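Local coordinates for flagellar pocket-related cytoskeletal protein (PDB 6SJQ) that is a component of the trypanosome flagellar pocket collar, contributing here its N-terminal ubiquitin-fold domain, while the full-length protein probably also binds calcium, at residues 21-26 / 35-40. Numbering follows the deposited sequence. Where two conformers were deposited one is given.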
ATOM      1  N   PHE A  21      -5.839   0.331   1.715  1.00 11.16           N
ATOM      2  CA  PHE A  21      -6.128   1.733   2.005  1.00  9.96           C
ATOM      3  C   PHE A  21      -6.508   2.553   0.776  1.00 14.91           C
ATOM      4  O   PHE A  21      -5.893   2.434  -0.304  1.00 12.88           O
ATOM      5  CB  PHE A  21      -4.911   2.396   2.675  1.00 12.09           C
ATOM      6  CG  PHE A  21      -4.609   1.870   4.050  1.00 14.03           C
ATOM      7  CD1 PHE A  21      -5.633   1.608   4.950  1.00 10.96           C
ATOM      8  CD2 PHE A  21      -3.292   1.657   4.452  1.00 14.09           C
ATOM      9  CE1 PHE A  21      -5.352   1.136   6.220  1.00 19.49           C
ATOM     10  CE2 PHE A  21      -3.001   1.178   5.713  1.00 18.77           C
ATOM     11  CZ  PHE A  21      -4.037   0.931   6.611  1.00 23.44           C
ATOM     12  N   GLU A  22      -7.521   3.401   0.947  1.00 11.93           N
ATOM     13  CA  GLU A  22      -7.883   4.382  -0.079  1.00 11.74           C
ATOM     14  C   GLU A  22      -7.025   5.622   0.120  1.00 18.31           C
ATOM     15  O   GLU A  22      -7.127   6.287   1.158  1.00 16.70           O
ATOM     16  CB  GLU A  22      -9.360   4.739   0.097  1.00 19.42           C
ATOM     17  CG  GLU A  22      -9.959   5.560  -1.008  1.00 24.39           C
ATOM     18  CD  GLU A  22     -11.425   5.831  -0.729  1.00 38.28           C
ATOM     19  OE1 GLU A  22     -12.251   4.920  -0.955  1.00 41.46           O
ATOM     20  OE2 GLU A  22     -11.738   6.938  -0.249  1.00 37.57           O
ATOM     21  N   LEU A  23      -6.149   5.931  -0.839  1.00 12.52           N
ATOM     22  CA  LEU A  23      -5.311   7.127  -0.738  1.00 10.90           C
ATOM     23  C   LEU A  23      -5.870   8.161  -1.694  1.00 14.15           C
ATOM     24  O   LEU A  23      -6.282   7.823  -2.809  1.00 14.91           O
ATOM     25  CB  LEU A  23      -3.857   6.787  -1.095  1.00 15.81           C
ATOM     26  CG  LEU A  23      -3.174   5.725  -0.224  1.00 13.05           C
ATOM     27  CD1 LEU A  23      -1.687   5.681  -0.570  1.00 15.60           C
ATOM     28  CD2 LEU A  23      -3.349   6.049   1.262  1.00 15.56           C
ATOM     29  N   SER A  24      -5.933   9.416  -1.259  1.00 14.68           N
ATOM     30  CA  SER A  24      -6.511  10.499  -2.059  0.55 14.71           C
ATOM     31  C   SER A  24      -5.431  11.491  -2.489  1.00 15.47           C
ATOM     32  O   SER A  24      -4.537  11.826  -1.703  1.00 16.35           O
ATOM     33  CB  SER A  24      -7.587  11.254  -1.260  0.55 16.52           C
ATOM     34  OG  SER A  24      -8.692  10.423  -0.946  0.55 15.04           O
ATOM     35  N   PHE A  25      -5.502  11.955  -3.737  1.00 11.76           N
ATOM     36  CA  PHE A  25      -4.563  12.952  -4.240  1.00 12.93           C
ATOM     37  C   PHE A  25      -5.331  14.008  -5.038  1.00 14.03           C
ATOM     38  O   PHE A  25      -6.416  13.728  -5.550  1.00 16.95           O
ATOM     39  CB  PHE A  25      -3.511  12.304  -5.144  1.00 13.30           C
ATOM     40  CG  PHE A  25      -2.782  11.148  -4.510  1.00 12.33           C
ATOM     41  CD1 PHE A  25      -3.305   9.858  -4.577  1.00 10.76           C
ATOM     42  CD2 PHE A  25      -1.603  11.359  -3.811  1.00 16.25           C
ATOM     43  CE1 PHE A  25      -2.650   8.785  -3.973  1.00 11.20           C
ATOM     44  CE2 PHE A  25      -0.923  10.290  -3.209  1.00 14.05           C
ATOM     45  CZ  PHE A  25      -1.448   8.998  -3.291  1.00 12.06           C
ATOM     46  N   PRO A  26      -4.781  15.226  -5.154  1.00 16.51           N
ATOM     47  CA  PRO A  26      -5.451  16.262  -5.962  1.00 17.47           C
ATOM     48  C   PRO A  26      -5.582  15.911  -7.451  1.00 22.54           C
ATOM     49  O   PRO A  26      -6.508  16.374  -8.111  1.00 22.47           O
ATOM     50  CB  PRO A  26      -4.534  17.482  -5.805  1.00 15.12           C
ATOM     51  CG  PRO A  26      -3.846  17.267  -4.497  1.00 25.07           C
ATOM     52  CD  PRO A  26      -3.635  15.770  -4.400  1.00 14.07           C
ATOM     53  N   THR A  35       4.435   6.532  -3.738  1.00 13.13           N
ATOM     54  CA  THR A  35       5.252   5.653  -2.908  1.00 11.67           C
ATOM     55  C   THR A  35       5.424   6.245  -1.507  1.00 15.25           C
ATOM     56  O   THR A  35       5.307   5.531  -0.493  1.00 13.08           O
ATOM     57  CB  THR A  35       6.635   5.405  -3.533  1.00 12.20           C
ATOM     58  OG1 THR A  35       6.478   4.758  -4.792  1.00 14.29           O
ATOM     59  CG2 THR A  35       7.455   4.483  -2.636  1.00 17.75           C
ATOM     60  N   ARG A  36       5.674   7.555  -1.445  1.00 14.99           N
ATOM     61  CA  ARG A  36       5.836   8.229  -0.161  1.00 15.04           C
ATOM     62  C   ARG A  36       4.540   8.172   0.650  1.00 13.49           C
ATOM     63  O   ARG A  36       4.571   7.923   1.870  1.00 16.20           O
ATOM     64  CB  ARG A  36       6.274   9.681  -0.349  1.00 19.03           C
ATOM     65  CG  ARG A  36       6.577  10.363   0.982  1.00 28.97           C
ATOM     66  CD  ARG A  36       6.724  11.873   0.849  1.00 41.70           C
ATOM     67  NE  ARG A  36       5.618  12.580   1.492  1.00 64.49           N
ATOM     68  CZ  ARG A  36       5.625  13.878   1.775  1.00 79.41           C
ATOM     69  NH1 ARG A  36       6.683  14.620   1.474  1.00 76.99           N
ATOM     70  NH2 ARG A  36       4.574  14.438   2.361  1.00 71.73           N
ATOM     71  N   SER A  37       3.409   8.389  -0.024  1.00 10.72           N
ATOM     72  CA  SER A  37       2.097   8.337   0.625  0.53 13.95           C
ATOM     73  C   SER A  37       1.810   6.935   1.157  1.00 16.60           C
ATOM     74  O   SER A  37       1.360   6.765   2.290  1.00 15.36           O
ATOM     75  CB  SER A  37       0.998   8.755  -0.350  0.53 14.86           C
ATOM     76  OG  SER A  37      -0.257   8.809   0.310  0.53 15.28           O
ATOM     77  N   ALA A  38       2.082   5.924   0.335  1.00 12.82           N
ATOM     78  CA  ALA A  38       1.879   4.531   0.734  1.00 11.90           C
ATOM     79  C   ALA A  38       2.791   4.100   1.885  1.00 11.51           C
ATOM     80  O   ALA A  38       2.338   3.459   2.821  1.00 14.28           O
ATOM     81  CB  ALA A  38       2.072   3.610  -0.455  1.00 12.27           C
ATOM     82  N   GLU A  39       4.067   4.453   1.823  1.00 10.99           N
ATOM     83  CA  GLU A  39       4.981   4.089   2.911  1.00 13.07           C
ATOM     84  C   GLU A  39       4.589   4.745   4.232  1.00 13.40           C
ATOM     85  O   GLU A  39       4.697   4.135   5.304  1.00 13.44           O
ATOM     86  CB  GLU A  39       6.449   4.403   2.541  1.00 13.66           C
ATOM     87  CG  GLU A  39       7.005   3.465   1.496  1.00 10.72           C
ATOM     88  CD  GLU A  39       8.457   3.745   1.166  1.00 23.30           C
ATOM     89  OE1 GLU A  39       8.937   4.868   1.429  1.00 26.05           O
ATOM     90  OE2 GLU A  39       9.119   2.835   0.626  1.00 21.65           O
ATOM     91  N   THR A  40       4.110   5.978   4.165  1.00 12.44           N
ATOM     92  CA  THR A  40       3.653   6.658   5.360  1.00 13.44           C
ATOM     93  C   THR A  40       2.440   5.923   5.935  1.00 14.18           C
ATOM     94  O   THR A  40       2.410   5.619   7.135  1.00 13.15           O
ATOM     95  CB  THR A  40       3.282   8.120   5.069  1.00 16.20           C
ATOM     96  OG1 THR A  40       4.481   8.835   4.733  1.00 17.66           O
ATOM     97  CG2 THR A  40       2.624   8.764   6.297  1.00 14.67           C
TER
HETATM   98  O   HOH W   1      -2.276  10.594  -0.150  1.00 30.62           O
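The Phe25 ring meets helix residue Ser37 with its edge: CE2 of Phe25 lies 3.8 Å from CB of Ser37, which sits near the ring plane, and CZ is about as close to it. One face of the ring carries a water, its oxygen 3.4 Å from Phe25 CE2, together with the carbonyl oxygen of Ser24. This water accounts for the polar link between the segments, which share no direct hydrogen bond. It donates to Ser24 O at 3.0 Å and is hydrogen-bonded to Ser37 OG at 2.7 Å, with an angle of about 156° between the two partners at the water oxygen. The bridge depends on the hydroxyl of Ser37 lying anti to its backbone N (chi1 -175°), a placement that directs OG at the strand; Ser37 was modelled in two conformers, so the bridge is established for the conformer described and uncertain for the other. Ser37 OG also has an apolar neighbour, Leu23 CD1, at 3.6 Å. Leu23 CD1 also comes within 3.9 Å of the helix backbone at Ala38 N, and CD1 is 4.3 Å from Ala38 CB. Leu23 and Phe25, two residues apart on the strand, thus both touch Ser37, Leu23 with a branch tip and Phe25 with a ring edge. The two segments bury 137 Å², both sides summed. The N-to-C directions of the strand and helix segments make an angle of 140°, nearer antiparallel than parallel. In this ubiquitin-like fold, helix 31-49 packs across the mixed sheet. Strand 17-25 is outermost within the chain, joined to strand 6-14 by backbone hydrogen bonds of Leu23 with Val8 and Phe25 with Phe6, while Val10 of that strand touches both Leu23 and Ala38 beneath the helix.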